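Local coordinates for protein GH62 arabinofuranosidase (Podospora anserina, PDB 4N4B) that probably hydrolyses terminal non-reducing alpha-L-arabinofuranoside residues of xylan, as a secreted family 62 glycoside hydrolase with a calcium-containing beta-propeller, at residues A[176-181]-A[186-191]; A[79-84]-A[327-332]; A[260-263]-A[267-270]; A[88-93]-A[134-139]; A[310-315]-A[321-326]. One frame throughout, in Å; residues are numbered along the deposited sequence.

Contact 1: residues A[176-181]-A[186-191]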
# COMPACT_ATOMS: atom_id res chain seq x y z
N HIS A 176 14.93 -0.87 4.03
CA HIS A 176 14.14 -1.83 4.84
C HIS A 176 12.94 -2.34 4.02
O HIS A 176 12.36 -1.57 3.21
CB HIS A 176 13.59 -1.09 6.06
CG HIS A 176 14.66 -0.53 6.96
ND1 HIS A 176 15.33 0.67 6.78
CD2 HIS A 176 15.13 -1.15 8.04
CE1 HIS A 176 16.22 0.72 7.82
NE2 HIS A 176 16.06 -0.32 8.60
N LEU A 177 12.65 -3.59 4.22
CA LEU A 177 11.58 -4.30 3.53
C LEU A 177 10.67 -4.89 4.56
O LEU A 177 11.04 -5.80 5.32
CB LEU A 177 12.11 -5.39 2.65
CG LEU A 177 11.14 -6.38 1.93
CD1 LEU A 177 10.20 -5.56 1.06
CD2 LEU A 177 11.88 -7.43 1.19
N PHE A 178 9.45 -4.38 4.59
CA PHE A 178 8.38 -4.76 5.49
C PHE A 178 7.43 -5.73 4.82
O PHE A 178 7.23 -5.64 3.57
CB PHE A 178 7.60 -3.61 6.00
CG PHE A 178 8.35 -2.71 6.92
CD1 PHE A 178 9.20 -1.72 6.46
CD2 PHE A 178 8.14 -2.82 8.30
CE1 PHE A 178 9.82 -0.86 7.42
CE2 PHE A 178 8.78 -1.97 9.20
CZ PHE A 178 9.66 -1.06 8.74
N SER A 179 6.80 -6.65 5.52
CA SER A 179 5.81 -7.58 4.99
C SER A 179 4.98 -8.14 6.08
O SER A 179 5.30 -7.99 7.29
CB SER A 179 6.49 -8.68 4.20
OG SER A 179 7.30 -9.56 5.03
N SER A 180 3.83 -8.68 5.77
CA SER A 180 2.87 -9.19 6.73
C SER A 180 2.60 -10.65 6.37
O SER A 180 2.89 -11.20 5.36
CB SER A 180 1.52 -8.44 6.58
OG SER A 180 1.64 -7.08 6.95
N ASP A 181 2.01 -11.33 7.37
CA ASP A 181 1.61 -12.75 7.22
C ASP A 181 0.13 -13.05 7.36
O ASP A 181 -0.23 -14.19 7.35
CB ASP A 181 2.41 -13.71 8.12
CG ASP A 181 2.31 -13.41 9.61
OD1 ASP A 181 1.52 -12.59 10.02
OD2 ASP A 181 3.04 -14.06 10.33
N LEU A 186 4.19 -8.26 11.69
CA LEU A 186 4.79 -7.33 10.74
C LEU A 186 6.27 -7.60 10.75
O LEU A 186 6.89 -7.44 11.83
CB LEU A 186 4.51 -5.89 11.11
CG LEU A 186 5.05 -4.83 10.14
CD1 LEU A 186 4.46 -4.78 8.76
CD2 LEU A 186 4.97 -3.44 10.76
N TYR A 187 6.87 -8.00 9.60
CA TYR A 187 8.28 -8.36 9.47
C TYR A 187 9.07 -7.23 8.86
O TYR A 187 8.56 -6.52 8.11
CB TYR A 187 8.43 -9.61 8.61
CG TYR A 187 7.72 -10.80 9.14
CD1 TYR A 187 8.26 -11.56 10.15
CD2 TYR A 187 6.51 -11.17 8.66
CE1 TYR A 187 7.57 -12.64 10.68
CE2 TYR A 187 5.82 -12.24 9.19
CZ TYR A 187 6.38 -12.99 10.17
OH TYR A 187 5.68 -14.05 10.69
N ARG A 188 10.34 -7.09 9.25
CA ARG A 188 11.25 -6.12 8.66
C ARG A 188 12.66 -6.73 8.37
O ARG A 188 13.24 -7.26 9.26
CB ARG A 188 11.37 -4.88 9.56
CG ARG A 188 12.18 -3.76 8.94
CD ARG A 188 12.49 -2.65 9.98
NE ARG A 188 13.26 -3.16 11.11
CZ ARG A 188 14.54 -3.49 11.07
NH1 ARG A 188 15.28 -3.28 10.01
NH2 ARG A 188 15.08 -4.00 12.15
N SER A 189 13.12 -6.61 7.14
CA SER A 189 14.49 -6.95 6.77
C SER A 189 15.19 -5.67 6.35
O SER A 189 14.54 -4.68 6.16
CB SER A 189 14.53 -7.88 5.60
OG SER A 189 14.05 -9.13 5.92
N GLU A 190 16.53 -5.71 6.27
CA GLU A 190 17.27 -4.53 5.80
C GLU A 190 18.47 -4.98 5.00
O GLU A 190 19.01 -6.05 5.15
CB GLU A 190 17.59 -3.57 6.95
CG GLU A 190 18.50 -4.16 8.02
CD GLU A 190 18.79 -3.14 9.12
OE1 GLU A 190 18.10 -3.13 10.11
OE2 GLU A 190 19.76 -2.33 8.86
N THR A 191 18.95 -3.97 4.27
CA THR A 191 20.26 -4.04 3.54
C THR A 191 20.78 -2.65 3.45
O THR A 191 20.08 -1.66 3.72
CB THR A 191 20.05 -4.67 2.19
OG1 THR A 191 21.34 -5.06 1.65
CG2 THR A 191 19.29 -3.79 1.19

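Contact 2: residues A[79-84]-A[327-332]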
# COMPACT_ATOMS: atom_id res chain seq x y z
N ALA A 79 -4.88 13.27 -14.45
CA ALA A 79 -4.61 14.52 -13.80
C ALA A 79 -5.63 14.80 -12.67
O ALA A 79 -5.43 14.40 -11.59
CB ALA A 79 -4.55 15.65 -14.82
N ASP A 80 -6.74 15.46 -12.96
CA ASP A 80 -7.79 15.66 -11.98
C ASP A 80 -8.36 14.32 -11.55
O ASP A 80 -8.51 13.46 -12.33
CB ASP A 80 -8.95 16.42 -12.62
CG ASP A 80 -8.61 17.79 -13.02
OD1 ASP A 80 -7.71 18.40 -12.46
OD2 ASP A 80 -9.37 18.29 -13.83
N TRP A 81 -8.71 14.23 -10.30
CA TRP A 81 -9.44 13.00 -9.81
C TRP A 81 -10.69 12.65 -10.55
O TRP A 81 -11.04 11.49 -10.74
CB TRP A 81 -9.78 13.15 -8.33
CG TRP A 81 -8.68 13.21 -7.40
CD1 TRP A 81 -7.29 13.16 -7.67
CD2 TRP A 81 -8.77 13.35 -5.98
NE1 TRP A 81 -6.60 13.20 -6.52
CE2 TRP A 81 -7.45 13.36 -5.45
CE3 TRP A 81 -9.86 13.53 -5.08
CZ2 TRP A 81 -7.22 13.46 -4.11
CZ3 TRP A 81 -9.59 13.64 -3.74
CH2 TRP A 81 -8.28 13.58 -3.28
N ALA A 82 -11.38 13.68 -11.05
CA ALA A 82 -12.56 13.37 -11.91
C ALA A 82 -12.28 12.64 -13.17
O ALA A 82 -13.21 12.09 -13.75
CB ALA A 82 -13.23 14.74 -12.32
N ASP A 83 -11.04 12.63 -13.63
CA ASP A 83 -10.69 11.91 -14.78
C ASP A 83 -10.29 10.43 -14.42
O ASP A 83 -10.09 9.64 -15.28
CB ASP A 83 -9.47 12.55 -15.48
CG ASP A 83 -9.78 13.88 -16.17
OD1 ASP A 83 -10.95 14.23 -16.24
OD2 ASP A 83 -8.80 14.51 -16.64
N ALA A 84 -10.21 10.09 -13.14
CA ALA A 84 -9.81 8.69 -12.79
C ALA A 84 -10.75 7.65 -13.33
O ALA A 84 -10.34 6.62 -13.81
CB ALA A 84 -9.62 8.54 -11.30
N LEU A 327 -11.92 1.90 -5.84
CA LEU A 327 -10.99 2.89 -5.27
C LEU A 327 -11.60 4.28 -5.23
O LEU A 327 -12.22 4.70 -6.13
CB LEU A 327 -9.65 2.96 -6.05
CG LEU A 327 -8.91 1.65 -6.35
CD1 LEU A 327 -7.60 1.94 -7.09
CD2 LEU A 327 -8.67 0.88 -5.04
N GLY A 328 -11.36 4.94 -4.11
CA GLY A 328 -11.66 6.33 -3.90
C GLY A 328 -10.52 7.01 -3.19
O GLY A 328 -9.45 6.45 -3.00
N PHE A 329 -10.81 8.23 -2.74
CA PHE A 329 -9.82 8.99 -1.96
C PHE A 329 -10.45 9.52 -0.72
O PHE A 329 -11.60 10.00 -0.75
CB PHE A 329 -9.28 10.24 -2.75
CG PHE A 329 -8.60 9.95 -4.07
CD1 PHE A 329 -7.27 9.67 -4.05
CD2 PHE A 329 -9.25 9.90 -5.26
CE1 PHE A 329 -6.56 9.48 -5.24
CE2 PHE A 329 -8.54 9.67 -6.44
CZ PHE A 329 -7.19 9.44 -6.35
N ILE A 330 -9.68 9.55 0.35
CA ILE A 330 -9.97 10.36 1.55
C ILE A 330 -8.99 11.50 1.66
O ILE A 330 -7.77 11.30 1.41
CB ILE A 330 -10.08 9.56 2.85
CG1 ILE A 330 -8.92 8.60 3.06
CG2 ILE A 330 -11.45 8.83 2.86
CD1 ILE A 330 -8.98 7.82 4.34
N ALA A 331 -9.50 12.66 1.97
CA ALA A 331 -8.70 13.88 2.20
C ALA A 331 -8.76 14.26 3.64
O ALA A 331 -9.78 14.27 4.30
CB ALA A 331 -9.16 15.02 1.28
N HIS A 332 -7.57 14.52 4.18
CA HIS A 332 -7.43 14.81 5.61
C HIS A 332 -7.98 16.16 5.99
O HIS A 332 -7.42 17.15 5.46
CB HIS A 332 -5.97 14.66 5.97
CG HIS A 332 -5.62 14.88 7.39
ND1 HIS A 332 -6.39 14.73 8.51
CD2 HIS A 332 -4.39 15.28 7.83
CE1 HIS A 332 -5.65 15.04 9.60
NE2 HIS A 332 -4.43 15.37 9.17

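Contact 3: residues A[260-263]-A[267-270]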
# COMPACT_ATOMS: atom_id res chain seq x y z
N ASN A 260 -4.70 4.51 17.00
CA ASN A 260 -4.68 3.09 16.75
C ASN A 260 -5.73 2.30 17.53
O ASN A 260 -5.57 1.10 17.75
CB ASN A 260 -3.24 2.52 17.03
CG ASN A 260 -2.84 2.55 18.47
OD1 ASN A 260 -3.55 3.03 19.33
ND2 ASN A 260 -1.62 2.11 18.69
N THR A 261 -6.80 3.00 17.86
CA THR A 261 -7.94 2.31 18.46
C THR A 261 -9.19 2.52 17.67
O THR A 261 -9.23 3.50 16.88
CB THR A 261 -8.20 2.88 19.91
OG1 THR A 261 -8.48 4.24 19.92
CG2 THR A 261 -6.99 2.62 20.84
N GLU A 262 -10.21 1.70 17.84
CA GLU A 262 -11.45 1.96 17.10
C GLU A 262 -12.06 3.30 17.45
O GLU A 262 -12.68 3.98 16.59
CB GLU A 262 -12.45 0.85 17.27
CG GLU A 262 -12.04 -0.46 16.64
CD GLU A 262 -13.14 -1.51 16.58
OE1 GLU A 262 -14.31 -1.20 17.03
OE2 GLU A 262 -12.95 -2.65 16.18
N GLN A 263 -11.94 3.75 18.70
CA GLN A 263 -12.47 5.06 19.12
C GLN A 263 -11.64 6.22 18.65
O GLN A 263 -12.14 7.34 18.44
CB GLN A 263 -12.52 5.11 20.66
CG GLN A 263 -13.27 3.93 21.21
CD GLN A 263 -12.40 2.74 21.73
OE1 GLN A 263 -11.51 2.14 21.01
NE2 GLN A 263 -12.70 2.34 23.04
N ALA A 267 -8.05 5.79 10.17
CA ALA A 267 -9.17 5.93 9.20
C ALA A 267 -10.08 4.74 9.39
O ALA A 267 -9.67 3.59 9.43
CB ALA A 267 -8.68 6.01 7.75
N ARG A 268 -11.40 5.07 9.54
CA ARG A 268 -12.40 4.07 9.86
C ARG A 268 -13.74 4.72 9.51
O ARG A 268 -13.85 5.90 9.38
CB ARG A 268 -12.31 3.66 11.35
CG ARG A 268 -13.23 2.56 11.80
CD ARG A 268 -12.82 1.91 13.18
NE ARG A 268 -13.76 0.87 13.54
CZ ARG A 268 -14.90 1.13 14.21
NH1 ARG A 268 -15.15 2.29 14.72
NH2 ARG A 268 -15.78 0.17 14.30
N SER A 269 -14.78 3.88 9.49
CA SER A 269 -16.13 4.41 9.23
C SER A 269 -16.49 5.56 10.14
O SER A 269 -17.24 6.45 9.74
CB SER A 269 -17.19 3.36 9.36
OG SER A 269 -17.23 2.81 10.64
N ASN A 270 -16.04 5.58 11.37
CA ASN A 270 -16.39 6.61 12.30
C ASN A 270 -15.66 7.93 12.19
O ASN A 270 -16.00 8.88 12.92
CB ASN A 270 -16.42 6.11 13.74
CG ASN A 270 -15.08 5.60 14.21
OD1 ASN A 270 -14.31 4.99 13.47
ND2 ASN A 270 -14.79 5.79 15.48

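Contact 4: residues A[88-93]-A[134-139]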
# COMPACT_ATOMS: atom_id res chain seq x y z
N THR A 88 -7.56 4.95 -18.88
CA THR A 88 -7.26 3.71 -19.53
C THR A 88 -6.43 2.79 -18.59
O THR A 88 -5.48 3.20 -17.99
CB THR A 88 -6.47 3.96 -20.82
OG1 THR A 88 -7.42 4.74 -21.65
CG2 THR A 88 -6.04 2.71 -21.53
N PHE A 89 -6.81 1.53 -18.59
CA PHE A 89 -6.05 0.55 -17.83
C PHE A 89 -4.95 -0.07 -18.72
O PHE A 89 -5.23 -0.50 -19.81
CB PHE A 89 -6.98 -0.58 -17.38
CG PHE A 89 -7.72 -0.30 -16.10
CD1 PHE A 89 -7.65 0.89 -15.46
CD2 PHE A 89 -8.50 -1.26 -15.58
CE1 PHE A 89 -8.35 1.10 -14.32
CE2 PHE A 89 -9.21 -1.07 -14.44
CZ PHE A 89 -9.14 0.12 -13.81
N TYR A 90 -3.73 -0.06 -18.23
CA TYR A 90 -2.62 -0.71 -18.88
C TYR A 90 -2.19 -1.88 -18.03
O TYR A 90 -1.66 -1.73 -17.04
CB TYR A 90 -1.44 0.24 -19.15
CG TYR A 90 -1.83 1.43 -20.00
CD1 TYR A 90 -1.84 1.33 -21.34
CD2 TYR A 90 -2.22 2.60 -19.46
CE1 TYR A 90 -2.21 2.39 -22.14
CE2 TYR A 90 -2.60 3.68 -20.25
CZ TYR A 90 -2.57 3.54 -21.60
OH TYR A 90 -2.99 4.65 -22.34
N TYR A 91 -2.51 -3.06 -18.49
CA TYR A 91 -2.28 -4.27 -17.74
C TYR A 91 -0.80 -4.69 -17.83
O TYR A 91 -0.25 -4.81 -18.87
CB TYR A 91 -3.21 -5.37 -18.28
CG TYR A 91 -4.69 -5.07 -18.01
CD1 TYR A 91 -5.22 -5.23 -16.77
CD2 TYR A 91 -5.53 -4.64 -19.02
CE1 TYR A 91 -6.52 -4.94 -16.51
CE2 TYR A 91 -6.85 -4.36 -18.75
CZ TYR A 91 -7.35 -4.53 -17.50
OH TYR A 91 -8.67 -4.28 -17.25
N LEU A 92 -0.21 -4.90 -16.69
CA LEU A 92 1.22 -5.16 -16.64
C LEU A 92 1.60 -6.57 -17.07
O LEU A 92 2.74 -6.84 -17.28
CB LEU A 92 1.82 -4.83 -15.27
CG LEU A 92 1.64 -3.40 -14.77
CD1 LEU A 92 2.64 -3.16 -13.64
CD2 LEU A 92 1.89 -2.35 -15.88
N ASP A 93 0.60 -7.42 -17.25
CA ASP A 93 0.90 -8.73 -17.84
C ASP A 93 1.35 -8.63 -19.30
O ASP A 93 1.84 -9.62 -19.83
CB ASP A 93 -0.22 -9.75 -17.66
CG ASP A 93 -1.49 -9.44 -18.38
OD1 ASP A 93 -1.54 -8.51 -19.18
OD2 ASP A 93 -2.50 -10.15 -18.13
N ASN A 134 6.15 6.08 -17.39
CA ASN A 134 5.06 6.19 -18.35
C ASN A 134 4.92 5.02 -19.30
O ASN A 134 3.94 4.92 -20.06
CB ASN A 134 5.31 7.44 -19.24
CG ASN A 134 5.34 8.68 -18.46
OD1 ASN A 134 6.43 9.29 -18.21
ND2 ASN A 134 4.27 9.08 -17.98
N ASN A 135 5.86 4.04 -19.28
CA ASN A 135 5.84 2.93 -20.15
C ASN A 135 5.37 1.65 -19.35
O ASN A 135 6.25 0.90 -18.81
CB ASN A 135 7.22 2.66 -20.75
CG ASN A 135 7.23 1.44 -21.65
OD1 ASN A 135 6.17 0.96 -22.09
ND2 ASN A 135 8.43 0.89 -21.88
N PRO A 136 4.12 1.31 -19.39
CA PRO A 136 3.67 0.11 -18.63
C PRO A 136 4.18 -1.12 -19.28
O PRO A 136 4.09 -2.20 -18.63
CB PRO A 136 2.16 0.19 -18.68
CG PRO A 136 1.89 1.07 -19.88
CD PRO A 136 2.99 2.04 -19.99
N LYS A 137 4.69 -1.19 -20.50
CA LYS A 137 5.28 -2.34 -21.08
C LYS A 137 6.73 -2.57 -20.69
O LYS A 137 7.26 -3.61 -21.08
CB LYS A 137 5.13 -2.32 -22.60
CG LYS A 137 3.65 -2.31 -23.04
CD LYS A 137 3.49 -2.46 -24.53
CE LYS A 137 3.29 -3.89 -24.86
NZ LYS A 137 3.26 -4.04 -26.35
N GLY A 138 7.31 -1.67 -19.97
CA GLY A 138 8.73 -1.70 -19.65
C GLY A 138 9.13 -2.40 -18.39
O GLY A 138 10.30 -2.61 -18.13
N TRP A 139 8.18 -2.87 -17.58
CA TRP A 139 8.53 -3.43 -16.27
C TRP A 139 9.14 -4.83 -16.46
O TRP A 139 8.58 -5.70 -17.13
CB TRP A 139 7.24 -3.48 -15.45
CG TRP A 139 6.74 -2.16 -15.06
CD1 TRP A 139 5.77 -1.40 -15.68
CD2 TRP A 139 7.34 -1.28 -14.07
NE1 TRP A 139 5.69 -0.18 -15.09
CE2 TRP A 139 6.65 -0.04 -14.12
CE3 TRP A 139 8.40 -1.44 -13.18
CZ2 TRP A 139 7.01 0.99 -13.27
CZ3 TRP A 139 8.71 -0.42 -12.34
CH2 TRP A 139 8.04 0.79 -12.40
O HOH W 1 1.57 -3.20 -20.03

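Contact 5: residues A[310-315]-A[321-326]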
# COMPACT_ATOMS: atom_id res chain seq x y z
N GLN A 310 -9.25 1.51 -0.93
CA GLN A 310 -10.27 0.60 -1.47
C GLN A 310 -11.42 0.45 -0.47
O GLN A 310 -11.22 0.33 0.74
CB GLN A 310 -9.68 -0.75 -1.83
CG GLN A 310 -9.16 -1.55 -0.68
CD GLN A 310 -8.59 -2.88 -1.12
OE1 GLN A 310 -8.09 -3.07 -2.20
NE2 GLN A 310 -8.63 -3.85 -0.18
N GLY A 311 -12.57 0.40 -1.08
CA GLY A 311 -13.78 0.17 -0.36
C GLY A 311 -14.74 -0.74 -1.14
O GLY A 311 -14.50 -1.05 -2.21
N MET A 312 -15.85 -1.07 -0.53
CA MET A 312 -16.86 -1.89 -1.16
C MET A 312 -18.22 -1.71 -0.48
O MET A 312 -18.33 -1.39 0.66
CB MET A 312 -16.49 -3.38 -1.16
CG MET A 312 -16.30 -3.93 0.21
SD MET A 312 -16.06 -5.72 0.24
CE MET A 312 -17.77 -6.18 0.59
N ASP A 313 -19.23 -2.00 -1.27
CA ASP A 313 -20.61 -2.02 -0.75
C ASP A 313 -20.68 -2.89 0.49
O ASP A 313 -20.38 -4.00 0.42
CB ASP A 313 -21.54 -2.55 -1.83
CG ASP A 313 -23.04 -2.56 -1.41
OD1 ASP A 313 -23.37 -2.52 -0.28
OD2 ASP A 313 -23.82 -2.66 -2.33
N PRO A 314 -21.08 -2.35 1.63
CA PRO A 314 -20.97 -3.17 2.85
C PRO A 314 -22.02 -4.23 2.93
O PRO A 314 -21.94 -5.10 3.73
CB PRO A 314 -21.14 -2.17 3.97
CG PRO A 314 -22.02 -1.16 3.44
CD PRO A 314 -21.47 -0.92 2.09
N SER A 315 -22.99 -4.09 2.07
CA SER A 315 -23.97 -5.32 1.97
C SER A 315 -23.48 -6.56 1.11
O SER A 315 -24.11 -7.54 1.23
CB SER A 315 -25.25 -4.81 1.34
OG SER A 315 -25.83 -3.87 2.21
N ASN A 321 -12.06 -13.13 -2.97
CA ASN A 321 -11.40 -12.70 -4.21
C ASN A 321 -12.33 -12.11 -5.27
O ASN A 321 -11.81 -11.52 -6.25
CB ASN A 321 -10.53 -13.81 -4.77
CG ASN A 321 -9.27 -14.06 -3.89
OD1 ASN A 321 -8.86 -13.20 -3.14
ND2 ASN A 321 -8.80 -15.21 -3.91
N ALA A 322 -13.64 -12.33 -5.13
CA ALA A 322 -14.60 -11.78 -6.08
C ALA A 322 -15.39 -10.61 -5.52
O ALA A 322 -16.33 -10.11 -6.15
CB ALA A 322 -15.57 -12.88 -6.57
N LEU A 323 -15.01 -10.07 -4.35
CA LEU A 323 -15.67 -8.90 -3.78
C LEU A 323 -15.46 -7.66 -4.60
O LEU A 323 -14.42 -7.50 -5.31
CB LEU A 323 -15.16 -8.63 -2.36
CG LEU A 323 -15.54 -9.67 -1.30
CD1 LEU A 323 -14.76 -9.34 0.00
CD2 LEU A 323 -17.00 -9.71 -1.04
N PRO A 324 -16.45 -6.79 -4.64
CA PRO A 324 -16.48 -5.66 -5.57
C PRO A 324 -15.73 -4.41 -5.05
O PRO A 324 -16.28 -3.34 -4.85
CB PRO A 324 -18.01 -5.41 -5.71
CG PRO A 324 -18.50 -5.73 -4.41
CD PRO A 324 -17.74 -6.93 -3.93
N TRP A 325 -14.45 -4.59 -4.86
CA TRP A 325 -13.60 -3.50 -4.41
C TRP A 325 -13.45 -2.42 -5.49
O TRP A 325 -13.27 -2.71 -6.62
CB TRP A 325 -12.20 -4.02 -4.00
CG TRP A 325 -12.15 -4.91 -2.85
CD1 TRP A 325 -12.07 -6.24 -2.89
CD2 TRP A 325 -12.27 -4.56 -1.47
NE1 TRP A 325 -12.06 -6.77 -1.64
CE2 TRP A 325 -12.22 -5.75 -0.74
CE3 TRP A 325 -12.38 -3.35 -0.78
CZ2 TRP A 325 -12.25 -5.78 0.63
CZ3 TRP A 325 -12.43 -3.37 0.59
CH2 TRP A 325 -12.36 -4.59 1.29
N ARG A 326 -13.56 -1.17 -5.04
CA ARG A 326 -13.42 0.03 -5.83
C ARG A 326 -12.53 1.01 -5.08
O ARG A 326 -12.45 0.98 -3.92
CB ARG A 326 -14.81 0.70 -6.08
CG ARG A 326 -15.95 -0.19 -6.58
CD ARG A 326 -15.67 -0.70 -8.00
NE ARG A 326 -16.71 -1.60 -8.48
CZ ARG A 326 -16.60 -2.90 -8.56
NH1 ARG A 326 -15.52 -3.52 -8.22
NH2 ARG A 326 -17.59 -3.61 -9.06
O HOH W 2 -18.72 -2.22 -4.18

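Contact 1: residues A[176-181]-A[186-191]
Leu-177 and Ser-189, together with Ser-179 and Tyr-187, form the hydrogen-bonded pairs of an antiparallel beta hairpin, the two middle strands of a four-stranded propeller blade. Each pair is joined by two backbone bonds, and the shortest of the four runs from Tyr-187 N to Ser-179 O at 2.8 Å. The non-hydrogen-bonded positions add CA-H...O contacts, such as Phe-178 CA to Tyr-187 O.

Apolar packing gathers on the face that carries Phe-178, Arg-188 and Leu-186. The aliphatic part of Arg-188 runs over the Phe-178 ring, with Arg-188 CG 3.9 Å from the ring centroid in a CH-pi contact, while Leu-186 CD2 meets Phe-178 CD2. The arginine chain bends at chi3 (61°) while still against the ring, and its NH1 makes a salt bridge to Glu-190 OE1, which is also paired with Arg-252.

The other face bears Ser-179, whose OG bonds to Trp-163, and Tyr-187, whose ring leans toward the turn. There Tyr-187 OH donates to Asp-181 OD2 over 2.7 Å. A phenylalanine in place of Tyr-187 would probably leave Asp-181 OD2 without this hydroxyl partner and the hairpin end less firmly tied. The hydroxyl reaches OD2 from above the carboxylate plane, which stands 87° from the tyrosine ring.

Contact 2: residues A[79-84]-A[327-332]
The indole of Trp-81 and the ring of Phe-329 lie face to face, their planes only 8° apart, with the phenyl ring over the five-membered part of the indole at a centroid separation of 3.8 Å. Phe-329 CD2 sits over the middle of the indole, and on the phenylalanine side Trp-81 CE2 lies over the ring centre. His-59 also meets the indole, at an inclined angle.

This stack joins two parts of the beta-propeller that are far apart in sequence: the 3-10 turn at 81-83, following the blade strand 70-78, and strand 326-332 of the sheet that holds the last strands of the chain. No hydrogen bond crosses between 79-84 and 327-332, and the two aromatic side chains carry the contact. Phe-329 has CG anti to its carbonyl carbon (chi1 -59°), which lays the ring along the five-membered part of the indole and leaves its own CB over the six-membered part.

Met-308, Ile-52 and Phe-78 pack around Phe-329, placing it between the two sheets, whereas Trp-81 is partly exposed. The 3-10 turn carrying the indole is braced by Ala-84 N bonding to Trp-81 O. The closest approach across the contact is Phe-329 CB to Trp-81 CH2, 3.5 Å.

Contact 3: residues A[260-263]-A[267-270]
The carbonyl oxygen of Glu-262 accepts a hydrogen bond from Asn-270 ND2 at 3.0 Å. The donor lies in the carbonyl plane with a C=O...N angle of 158°, so the amide reaches the oxygen nearly head-on. The same Asn-270 side chain turns its OD1 toward Arg-268 NH1 in a weak bond, so one amide joins the edge of the guanidinium to the Glu-262 carbonyl.

Beside this bond, the Glu-262 carboxylate lies flat over one face of the Arg-268 guanidinium, the two planes 10° apart. Glu-262 OE1 is 3.4 Å from Arg-268 NH2, but well out of the guanidinium plane. No N-H points at the oxygen, and this salt bridge therefore rests on charge alone. Arg-268 is extended from CG to NE, with CG anti to the backbone N (chi1 -176°), which carries its head group across to the glutamate.

Each charged group has another partner: Arg-268 NH2 bridges to Asp-238, and Glu-262 OE2 accepts from the Thr-237 backbone. Replacing Arg-268 by a leucine would probably leave the carboxylates of Glu-262 and Asp-238 without the positive charge they share. Trp-242 of strand 241-248 touches both Glu-262 and Arg-268. The arrangement is a surface loop folded back on itself, linking strand 256-257 of a propeller blade to strand 272-274 of the next sheet.

Contact 4: residues A[88-93]-A[134-139]
Leu-92 and Pro-136 are the nearest residues of the two backbones, CA atoms 6.1 Å apart, where strand 90-91 passes into a 3-10 segment on one side and a type I turn runs from Asn-135 to Gly-138 on the other.

Pro-136 fills the junction with one edge of its ring. Pro-136 CG touches Tyr-90 CB at 3.5 Å, and Pro-136 CB meets Leu-92 CD2 at 3.8 Å, the leucine crossing the proline at about a right angle. Because CG of Tyr-90 is anti to its carbonyl carbon (chi1 -58°), the ring leads off from the proline, and it is chiefly the root of the tyrosine that packs. Within 134-139, Leu-92 also meets the indole of Trp-139, at CD1, 4.0 Å from Leu-92 CD2.

The contact brings together two successive blades of the beta-propeller: strand 90-91 is an edge strand of one, while the 134-139 loop connects strands 125-130 and 143-144 of the next. Leu-118 and Phe-62, one from each blade, both touch Leu-92 and Trp-139.

No direct hydrogen bond spans 88-93 and 134-139. Instead a water donates to Tyr-91 O over 2.7 Å and, weakly, to Pro-136 O. The turn holds its own shape through Gly-138 N to Asn-135 O, and Asn-135 OD1 forms an Asx turn by accepting from Lys-137 N at 3.1 Å.

Contact 5: residues A[310-315]-A[321-326]
Trp-325 lies sandwiched between Gln-310 and Met-312, where strands 306-311 and 326-332 meet as antiparallel neighbours in one sheet of the beta-propeller. Its two faces form the tight part of the contact. Over one, the Gln-310 amide is stacked with its plane 22° from the ring, and Gln-310 CG comes within 3.7 Å of Trp-325 CE3. Over the opposite face, Met-312 makes a Met-aromatic contact, its SD 3.9 Å from the centroid of the six-membered ring. Met-312 reaches it with CG between the backbone N and the carbonyl carbon (chi1 59°), folding the sulfur back over the indole. The amide is held on its own side by Asp-49 N at OE1 and Ser-284 OG at NE2, close to His-285, which has been seen to bind calcium in this protein.

The backbone beside the ring is joined too: Gly-311 and Arg-326 are a hydrogen-bonded pair, with Gly-311 N to Arg-326 O at 2.9 Å and Arg-326 N to Gly-311 O at 3.0 Å, both nearly straight.

Beyond Met-312 the packing thins. Leu-323 CD1 still meets Met-312 SD at 3.9 Å, but the Pro-324 ring, at the centre of an inverse gamma turn, comes no closer to Met-312 CB than 4.5 Å at its CG, and Asp-313 is exposed. Here a water takes over the joining, accepting from Asp-313 N at 3.0 Å and donating to Pro-324 O at 2.8 Å.

In the fold
From the N terminus, the chain first meets the turn at 79-84, which opens contact 2. That contact closes only at strand 326-332, and its long loop encloses the other four. They follow in series within it: contact 4 joins two successive blades, contact 1 is a hairpin within the following blade, contact 3 folds the linker from the fourth four-stranded blade to the mixed sheet, and contact 5 pairs strands of that sheet. None of them cross. Contact 2 ties the first of these blades to the mixed sheet. It touches contact 5 at Leu-327 and Gln-310 and contact 3 at Ile-330 and Ala-267, while contact 1 lies on the opposite side of the chain's centre from contacts 2 and 5.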